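Local coordinates for DUF1285 domain-containing protein (Shewanella baltica, PDB 2RA9) that is of unknown function but adopts a fold built from repeated structural motifs and is possibly involved in signal transduction, at residues Q88-L93 / E141-D146; I108-L113 / Y119-R124. One frame throughout, in Å; residues are numbered along the deposited sequence. Where two conformers were deposited one is given.

Both contacts lie in the half of the chain built round the second of two mixed six-stranded sheets, contact 2 within it and contact 1 in loops beside it; the sheets share the strand order 3-2-1-6-5-4, in line with a fold of repeated motifs. Along the chain the segments come as 88-93, 108-113, 119-124 and 141-146, so contact 2 is nested inside the loop that contact 1 closes. Contact 1 ties the loop between strands 79-86 and 93-97 to the chain leaving helix 135-141; contact 2 is the hairpin at the 112-113 edge. Their centres are 14 Å apart, yet Ile108 CG1 packs on Leu93 CD1 at 3.8 Å and Ile108 also meets Asp146, joining hairpin, loop and C-terminal turn.

Contact 1. Residues Q88-L93 / E141-D146; sequences QPHSLL and EFNLSD. With NA (sodium ion), chain B.
His90, third residue of the type II beta turn Gln88-Ser91, meets Ser145 in the 3-10 turn that follows helix 135-141. Its positive phi is the one this turn type requires. The evidence for a specific contact is the bond from His90 ND1 to Ser145 OG: 2.7 Å long, 168° at the hydrogen, with the oxygen only 5° out of the imidazole plane. OG thus sits at the ring edge, while the side-chain amide of Asn143 comes over one ring face, the two side chains crossing at about a right angle. With chi1 at 60°, Ser145 OG stands between its own backbone N and carbonyl carbon, and from there it also donates to water 1 at 2.6 Å. That water in turn donates hydrogen bonds to His90 O at 2.8 Å and to Asp146 OD1 at 2.7 Å. Asp146 is doubly engaged: OD2 receives Asn143 N at 3.1 Å from above the carboxylate plane, and OD1 has a salt bridge to Arg86, which also pairs with Glu141 and bonds Ser91 O. With Ser145 replaced by an alanine, His90 ND1 is likely to lose its acceptor and water 1 its donor, so that the imidazole is held less firmly in its rotation. Just before the 3-10 turn, Phe142 O binds the sodium ion at 2.2 Å together with Asn140 O and three waters. The directed chain from ND1 through OG to the water is consistent with a hydrogen on ND1, and marks a surface contact made by polar atoms rather than apolar packing.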
ATOM      1  N   GLN A  88       5.816  17.142 -10.463  1.00 27.54           N
ATOM      2  CA  GLN A  88       6.240  17.923 -11.618  0.50 26.41           C
ATOM      3  C   GLN A  88       6.358  17.005 -12.835  1.00 24.57           C
ATOM      4  O   GLN A  88       6.468  15.779 -12.685  1.00 22.37           O
ATOM      5  CB  GLN A  88       7.577  18.630 -11.355  0.50 26.36           C
ATOM      6  CG  GLN A  88       7.585  19.586 -10.141  0.50 27.69           C
ATOM      7  CD  GLN A  88       7.999  18.915  -8.835  0.50 31.58           C
ATOM      8  OE1 GLN A  88       8.381  17.743  -8.807  0.50 34.93           O
ATOM      9  NE2 GLN A  88       7.936  19.673  -7.741  0.50 34.97           N
ATOM     10  N   PRO A  89       6.326  17.591 -14.052  1.00 22.58           N
ATOM     11  CA  PRO A  89       6.508  16.733 -15.196  1.00 22.52           C
ATOM     12  C   PRO A  89       7.711  15.856 -14.990  1.00 19.01           C
ATOM     13  O   PRO A  89       8.752  16.319 -14.483  1.00 20.60           O
ATOM     14  CB  PRO A  89       6.702  17.742 -16.335  1.00 23.37           C
ATOM     15  CG  PRO A  89       5.807  18.844 -15.920  1.00 23.82           C
ATOM     16  CD  PRO A  89       6.122  18.984 -14.469  1.00 23.85           C
ATOM     17  N   HIS A  90       7.552  14.574 -15.309  1.00 18.59           N
ATOM     18  CA  HIS A  90       8.638  13.600 -15.262  1.00 17.97           C
ATOM     19  C   HIS A  90       9.122  13.233 -13.872  1.00 18.72           C
ATOM     20  O   HIS A  90      10.030  12.432 -13.747  1.00 18.65           O
ATOM     21  CB  HIS A  90       9.832  13.996 -16.149  1.00 16.87           C
ATOM     22  CG  HIS A  90       9.444  14.208 -17.575  1.00 17.57           C
ATOM     23  ND1 HIS A  90       9.532  13.217 -18.524  1.00 17.55           N
ATOM     24  CD2 HIS A  90       8.887  15.273 -18.187  1.00 20.16           C
ATOM     25  CE1 HIS A  90       9.087  13.684 -19.679  1.00 16.77           C
ATOM     26  NE2 HIS A  90       8.679  14.924 -19.492  1.00 17.53           N
ATOM     27  N   SER A  91       8.449  13.731 -12.843  1.00 17.95           N
ATOM     28  CA  SER A  91       8.863  13.448 -11.487  1.00 18.02           C
ATOM     29  C   SER A  91       8.374  12.078 -11.005  1.00 17.07           C
ATOM     30  O   SER A  91       7.620  11.368 -11.685  1.00 17.87           O
ATOM     31  CB  SER A  91       8.394  14.557 -10.537  1.00 18.77           C
ATOM     32  OG  SER A  91       7.030  14.418 -10.195  1.00 21.26           O
ATOM     33  N   LEU A  92       8.858  11.688  -9.837  1.00 18.26           N
ATOM     34  CA  LEU A  92       8.317  10.574  -9.096  1.00 17.11           C
ATOM     35  C   LEU A  92       6.872  10.861  -8.737  1.00 17.83           C
ATOM     36  O   LEU A  92       6.382  11.985  -8.887  1.00 18.63           O
ATOM     37  CB  LEU A  92       9.153  10.318  -7.838  1.00 16.47           C
ATOM     38  CG  LEU A  92      10.604   9.904  -8.038  1.00 18.38           C
ATOM     39  CD1 LEU A  92      11.324   9.809  -6.709  1.00 21.91           C
ATOM     40  CD2 LEU A  92      10.745   8.614  -8.802  1.00 20.91           C
ATOM     41  N   LEU A  93       6.166   9.830  -8.275  1.00 16.93           N
ATOM     42  CA  LEU A  93       4.739   9.954  -8.054  1.00 16.02           C
ATOM     43  C   LEU A  93       4.428  10.173  -6.582  1.00 15.36           C
ATOM     44  O   LEU A  93       5.134   9.663  -5.702  1.00 17.75           O
ATOM     45  CB  LEU A  93       4.015   8.694  -8.479  1.00 16.39           C
ATOM     46  CG  LEU A  93       3.968   8.270  -9.927  1.00 15.80           C
ATOM     47  CD1 LEU A  93       3.213   6.906  -9.998  1.00 18.38           C
ATOM     48  CD2 LEU A  93       3.270   9.295 -10.710  1.00 19.08           C
ATOM     49  N   GLU A 141       0.196   7.127 -17.969  1.00 12.02           N
ATOM     50  CA  GLU A 141       1.139   8.053 -17.296  1.00 12.11           C
ATOM     51  C   GLU A 141       2.601   7.823 -17.657  1.00 12.82           C
ATOM     52  O   GLU A 141       3.437   8.719 -17.501  1.00 14.37           O
ATOM     53  CB  GLU A 141       1.010   7.905 -15.762  1.00 13.93           C
ATOM     54  CG  GLU A 141       1.791   8.928 -14.945  1.00 14.29           C
ATOM     55  CD  GLU A 141       1.366  10.359 -15.234  1.00 18.56           C
ATOM     56  OE1 GLU A 141       0.164  10.606 -15.372  1.00 18.65           O
ATOM     57  OE2 GLU A 141       2.233  11.250 -15.360  1.00 22.24           O
ATOM     58  N   PHE A 142       2.948   6.622 -18.087  1.00 12.49           N
ATOM     59  CA  PHE A 142       4.340   6.265 -18.356  1.00 13.65           C
ATOM     60  C   PHE A 142       4.993   7.305 -19.278  1.00 12.60           C
ATOM     61  O   PHE A 142       4.372   7.779 -20.235  1.00 13.43           O
ATOM     62  CB  PHE A 142       4.397   4.898 -19.038  1.00 14.18           C
ATOM     63  CG  PHE A 142       5.780   4.476 -19.444  1.00 16.15           C
ATOM     64  CD1 PHE A 142       6.644   3.902 -18.529  1.00 17.72           C
ATOM     65  CD2 PHE A 142       6.201   4.629 -20.748  1.00 18.98           C
ATOM     66  CE1 PHE A 142       7.910   3.526 -18.896  1.00 19.94           C
ATOM     67  CE2 PHE A 142       7.482   4.224 -21.134  1.00 20.93           C
ATOM     68  CZ  PHE A 142       8.325   3.681 -20.210  1.00 19.99           C
ATOM     69  N   ASN A 143       6.246   7.647 -18.947  1.00 14.85           N
ATOM     70  CA  ASN A 143       7.138   8.482 -19.749  1.00 15.34           C
ATOM     71  C   ASN A 143       8.397   7.658 -19.958  1.00 17.78           C
ATOM     72  O   ASN A 143       8.870   7.024 -19.033  1.00 17.49           O
ATOM     73  CB  ASN A 143       7.593   9.778 -19.022  1.00 15.16           C
ATOM     74  CG  ASN A 143       6.455  10.774 -18.759  1.00 14.71           C
ATOM     75  OD1 ASN A 143       5.328  10.661 -19.275  1.00 20.16           O
ATOM     76  ND2 ASN A 143       6.769  11.780 -18.006  1.00 16.89           N
ATOM     77  N   LEU A 144       8.985   7.748 -21.144  1.00 17.55           N
ATOM     78  CA  LEU A 144      10.283   7.092 -21.372  1.00 20.80           C
ATOM     79  C   LEU A 144      11.339   7.453 -20.328  1.00 18.64           C
ATOM     80  O   LEU A 144      12.198   6.617 -19.956  1.00 20.11           O
ATOM     81  CB  LEU A 144      10.801   7.389 -22.773  1.00 23.48           C
ATOM     82  CG  LEU A 144      11.650   6.228 -23.350  1.00 27.55           C
ATOM     83  CD1 LEU A 144      10.971   4.809 -23.232  1.00 26.51           C
ATOM     84  CD2 LEU A 144      12.001   6.505 -24.759  1.00 28.41           C
ATOM     85  N   SER A 145      11.275   8.683 -19.822  1.00 17.13           N
ATOM     86  CA  SER A 145      12.227   9.099 -18.776  1.00 19.02           C
ATOM     87  C   SER A 145      12.137   8.292 -17.482  1.00 20.47           C
ATOM     88  O   SER A 145      13.059   8.306 -16.682  1.00 22.08           O
ATOM     89  CB  SER A 145      12.075  10.580 -18.454  1.00 19.79           C
ATOM     90  OG  SER A 145      10.768  10.843 -17.993  1.00 19.21           O
ATOM     91  N   ASP A 146      11.026   7.605 -17.272  1.00 18.91           N
ATOM     92  CA  ASP A 146      10.846   6.803 -16.049  1.00 19.91           C
ATOM     93  C   ASP A 146      11.854   5.660 -15.955  1.00 21.22           C
ATOM     94  O   ASP A 146      12.097   5.125 -14.863  1.00 23.00           O
ATOM     95  CB  ASP A 146       9.421   6.253 -15.986  1.00 20.17           C
ATOM     96  CG  ASP A 146       8.412   7.303 -15.667  1.00 19.38           C
ATOM     97  OD1 ASP A 146       8.768   8.320 -14.983  1.00 20.81           O
ATOM     98  OD2 ASP A 146       7.256   7.140 -16.113  1.00 17.84           O
TER
HETATM   99 NA    NA B 158       2.510   7.913 -21.493  1.00 16.51          NA
HETATM  100  O   HOH W   1      10.527  10.316 -15.477  1.00 19.56           O
HETATM  101  O   HOH W   2       0.870   8.412 -23.188  1.00 16.84           O
HETATM  102  O   HOH W   3       2.288  10.230 -21.025  1.00 15.58           O
HETATM  103  O   HOH W   4       1.929   5.589 -21.783  1.00 16.86           O

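Contact 2. Residues I108-L113 / Y119-R124; sequences IKQMKL and YLPLER
The Tyr119 ring meets Lys112 in two ways. At its edge, in the ring plane, lies the carbonyl oxygen Lys112 O, 3.6 Å from Tyr119 CD1. Toward one face comes the ammonium: Lys112 NZ is 5.6 Å from the ring centroid and 23° off the normal, a long cation-pi approach that can be at most weakly attractive. The lysine chain leaves with CG anti to the backbone N and then bends at chi3, 76°, which swings CE and NZ toward the tyrosine side. At the other end of the contact the puckered ring of Pro121 rests by CG on Gln110 CB at 3.6 Å, the two side chains crossing at about a right angle. The backbones pair at Lys112 and Tyr119, an antiparallel hydrogen-bonded pair, with Lys112 N donating to Tyr119 O at 2.9 Å (168° at the hydrogen) and Tyr119 N to Lys112 O at 2.8 Å. Tyr119 O also receives a CA-H...O contact from Met111 CA at 3.4 Å, so two neighbouring residues converge on one carbonyl. Met111, a selenomethionine, touches through its base: CB meets Leu120 CD2 at 3.7 Å, while its selenium end leads away. Strand 112-113 is an outermost strand of its sheet, and 118-121 lies between it and 127-130. Trp127 of that inner strand makes a further cation-pi pair with Lys112, and Tyr119 OH is hydrogen-bonded to Asp76. Leu120 packs instead on Leu130, Ile81 and Val106, linking the hairpin to strands 127-130, 79-86 and 102-106.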
ATOM      1  N   ILE A 108       7.946   4.519 -10.483  1.00 16.37           N
ATOM      2  CA  ILE A 108       7.377   3.650 -11.506  1.00 16.01           C
ATOM      3  C   ILE A 108       8.349   2.545 -11.928  1.00 16.59           C
ATOM      4  O   ILE A 108       7.953   1.419 -12.175  1.00 16.79           O
ATOM      5  CB  ILE A 108       6.924   4.516 -12.750  1.00 16.57           C
ATOM      6  CG1 ILE A 108       5.628   5.292 -12.431  1.00 19.26           C
ATOM      7  CG2 ILE A 108       6.729   3.650 -13.981  1.00 20.64           C
ATOM      8  CD1 ILE A 108       5.360   6.502 -13.337  1.00 23.18           C
ATOM      9  N   LYS A 109       9.635   2.875 -12.030  1.00 17.59           N
ATOM     10  CA  LYS A 109      10.667   1.941 -12.459  1.00 19.49           C
ATOM     11  C   LYS A 109      10.771   0.704 -11.550  1.00 19.16           C
ATOM     12  O   LYS A 109      11.218  -0.369 -11.972  1.00 17.83           O
ATOM     13  CB  LYS A 109      11.991   2.703 -12.456  1.00 22.93           C
ATOM     14  CG  LYS A 109      13.202   1.996 -12.948  1.00 30.10           C
ATOM     15  CD  LYS A 109      14.416   2.948 -12.923  1.00 29.47           C
ATOM     16  CE  LYS A 109      14.733   3.479 -11.516  1.00 34.02           C
ATOM     17  NZ  LYS A 109      14.817   2.401 -10.477  1.00 38.66           N
ATOM     18  N   GLN A 110      10.373   0.879 -10.294  1.00 17.97           N
ATOM     19  CA  GLN A 110      10.470  -0.180  -9.294  1.00 16.27           C
ATOM     20  C   GLN A 110       9.186  -0.992  -9.148  1.00 16.40           C
ATOM     21  O   GLN A 110       9.043  -1.825  -8.256  1.00 15.68           O
ATOM     22  CB  GLN A 110      10.845   0.432  -7.954  1.00 17.40           C
ATOM     23  CG  GLN A 110      12.264   1.051  -7.939  1.00 21.76           C
ATOM     24  CD  GLN A 110      12.544   1.750  -6.625  1.00 27.22           C
ATOM     25  OE1 GLN A 110      12.309   1.186  -5.555  1.00 35.98           O
ATOM     26  NE2 GLN A 110      13.015   2.992  -6.697  1.00 32.27           N
HETATM   27  N   MSE A 111       8.250  -0.801 -10.066  1.00 15.75           N
HETATM   28  CA  MSE A 111       6.998  -1.527 -10.021  1.00 14.87           C
HETATM   29  C   MSE A 111       7.221  -3.020 -10.117  1.00 14.30           C
HETATM   30  O   MSE A 111       8.180  -3.491 -10.759  1.00 16.31           O
HETATM   31  CB  MSE A 111       6.100  -1.055 -11.145  1.00 15.34           C
HETATM   32  CG  MSE A 111       6.492  -1.574 -12.529  1.00 17.05           C
HETATM   33 SE   MSE A 111       5.188  -1.005 -13.856  0.75 18.23          SE
HETATM   34  CE  MSE A 111       6.015  -1.987 -15.282  1.00 18.01           C
ATOM     35  N   LYS A 112       6.293  -3.782  -9.551  1.00 14.36           N
ATOM     36  CA  LYS A 112       6.316  -5.227  -9.649  1.00 16.17           C
ATOM     37  C   LYS A 112       4.991  -5.708 -10.198  1.00 16.68           C
ATOM     38  O   LYS A 112       3.933  -5.194  -9.826  1.00 17.04           O
ATOM     39  CB  LYS A 112       6.609  -5.803  -8.255  1.00 19.55           C
ATOM     40  CG  LYS A 112       6.331  -7.276  -8.034  1.00 26.40           C
ATOM     41  CD  LYS A 112       6.738  -7.678  -6.621  1.00 30.87           C
ATOM     42  CE  LYS A 112       5.717  -7.193  -5.576  1.00 32.96           C
ATOM     43  NZ  LYS A 112       5.913  -7.865  -4.271  1.00 37.38           N
ATOM     44  N   LEU A 113       5.054  -6.681 -11.109  1.00 16.26           N
ATOM     45  CA  LEU A 113       3.864  -7.254 -11.707  1.00 16.76           C
ATOM     46  C   LEU A 113       3.722  -8.702 -11.337  1.00 17.81           C
ATOM     47  O   LEU A 113       4.700  -9.428 -11.297  1.00 19.47           O
ATOM     48  CB  LEU A 113       3.889  -7.148 -13.254  1.00 18.00           C
ATOM     49  CG  LEU A 113       3.665  -5.766 -13.855  1.00 17.17           C
ATOM     50  CD1 LEU A 113       4.657  -4.708 -13.353  1.00 22.59           C
ATOM     51  CD2 LEU A 113       3.634  -5.781 -15.385  1.00 19.11           C
ATOM     52  N   TYR A 119       2.015  -3.573  -8.608  1.00 11.76           N
ATOM     53  CA  TYR A 119       2.339  -3.096  -7.259  1.00 12.73           C
ATOM     54  C   TYR A 119       3.437  -2.063  -7.286  1.00 11.70           C
ATOM     55  O   TYR A 119       4.357  -2.189  -8.052  1.00 13.07           O
ATOM     56  CB  TYR A 119       2.768  -4.255  -6.355  1.00 14.42           C
ATOM     57  CG  TYR A 119       1.781  -5.373  -6.276  1.00 13.22           C
ATOM     58  CD1 TYR A 119       1.751  -6.364  -7.247  1.00 14.06           C
ATOM     59  CD2 TYR A 119       0.903  -5.489  -5.216  1.00 12.60           C
ATOM     60  CE1 TYR A 119       0.883  -7.402  -7.172  1.00 14.12           C
ATOM     61  CE2 TYR A 119      -0.019  -6.560  -5.144  1.00 13.13           C
ATOM     62  CZ  TYR A 119      -0.043  -7.485  -6.139  1.00 13.28           C
ATOM     63  OH  TYR A 119      -0.906  -8.545  -6.076  1.00 16.24           O
ATOM     64  N   LEU A 120       3.327  -1.025  -6.452  1.00 13.69           N
ATOM     65  CA  LEU A 120       4.358  -0.001  -6.355  1.00 13.48           C
ATOM     66  C   LEU A 120       4.953  -0.005  -4.958  1.00 12.17           C
ATOM     67  O   LEU A 120       4.220  -0.134  -3.981  1.00 13.27           O
ATOM     68  CB  LEU A 120       3.802   1.398  -6.675  1.00 15.23           C
ATOM     69  CG  LEU A 120       3.325   1.639  -8.116  1.00 15.55           C
ATOM     70  CD1 LEU A 120       2.587   2.970  -8.286  1.00 18.11           C
ATOM     71  CD2 LEU A 120       4.494   1.531  -9.117  1.00 17.92           C
ATOM     72  N   PRO A 121       6.271   0.179  -4.839  1.00 14.06           N
ATOM     73  CA  PRO A 121       6.851   0.112  -3.508  1.00 14.53           C
ATOM     74  C   PRO A 121       6.740   1.443  -2.760  1.00 14.64           C
ATOM     75  O   PRO A 121       6.933   2.512  -3.330  1.00 16.49           O
ATOM     76  CB  PRO A 121       8.299  -0.290  -3.783  1.00 17.55           C
ATOM     77  CG  PRO A 121       8.598   0.329  -5.133  1.00 17.62           C
ATOM     78  CD  PRO A 121       7.304   0.364  -5.877  1.00 15.36           C
ATOM     79  N   LEU A 122       6.351   1.334  -1.495  1.00 13.86           N
ATOM     80  CA  LEU A 122       6.166   2.461  -0.609  1.00 14.63           C
ATOM     81  C   LEU A 122       7.143   2.302   0.543  1.00 15.44           C
ATOM     82  O   LEU A 122       8.060   1.485   0.486  1.00 19.29           O
ATOM     83  CB  LEU A 122       4.709   2.490  -0.104  1.00 12.31           C
ATOM     84  CG  LEU A 122       3.629   2.264  -1.165  1.00 12.86           C
ATOM     85  CD1 LEU A 122       2.276   2.135  -0.554  1.00 13.81           C
ATOM     86  CD2 LEU A 122       3.653   3.334  -2.260  1.00 15.72           C
ATOM     87  N   GLU A 123       6.908   3.021   1.631  1.00 15.63           N
ATOM     88  CA  GLU A 123       7.829   3.000   2.762  1.00 15.94           C
ATOM     89  C   GLU A 123       7.582   1.810   3.655  1.00 15.51           C
ATOM     90  O   GLU A 123       6.593   1.116   3.524  1.00 13.98           O
ATOM     91  CB  GLU A 123       7.693   4.300   3.562  1.00 18.29           C
ATOM     92  CG  GLU A 123       6.385   4.486   4.285  1.00 23.85           C
ATOM     93  CD  GLU A 123       5.303   5.234   3.514  1.00 29.55           C
ATOM     94  OE1 GLU A 123       5.365   5.307   2.257  1.00 25.96           O
ATOM     95  OE2 GLU A 123       4.379   5.755   4.197  1.00 30.71           O
ATOM     96  N   ARG A 124       8.509   1.589   4.583  1.00 14.53           N
ATOM     97  CA  ARG A 124       8.356   0.566   5.627  1.00 13.81           C
ATOM     98  C   ARG A 124       8.174  -0.869   5.093  1.00 12.89           C
ATOM     99  O   ARG A 124       7.577  -1.712   5.750  1.00 13.06           O
ATOM    100  CB  ARG A 124       7.209   0.946   6.589  1.00 15.50           C
ATOM    101  CG  ARG A 124       7.403   2.285   7.355  1.00 17.23           C
ATOM    102  CD  ARG A 124       6.301   2.580   8.380  1.00 15.54           C
ATOM    103  NE  ARG A 124       4.919   2.624   7.861  1.00 21.27           N
ATOM    104  CZ  ARG A 124       4.358   3.632   7.180  1.00 22.47           C
ATOM    105  NH1 ARG A 124       4.988   4.777   6.952  1.00 23.65           N
ATOM    106  NH2 ARG A 124       3.101   3.515   6.777  1.00 22.08           N
TER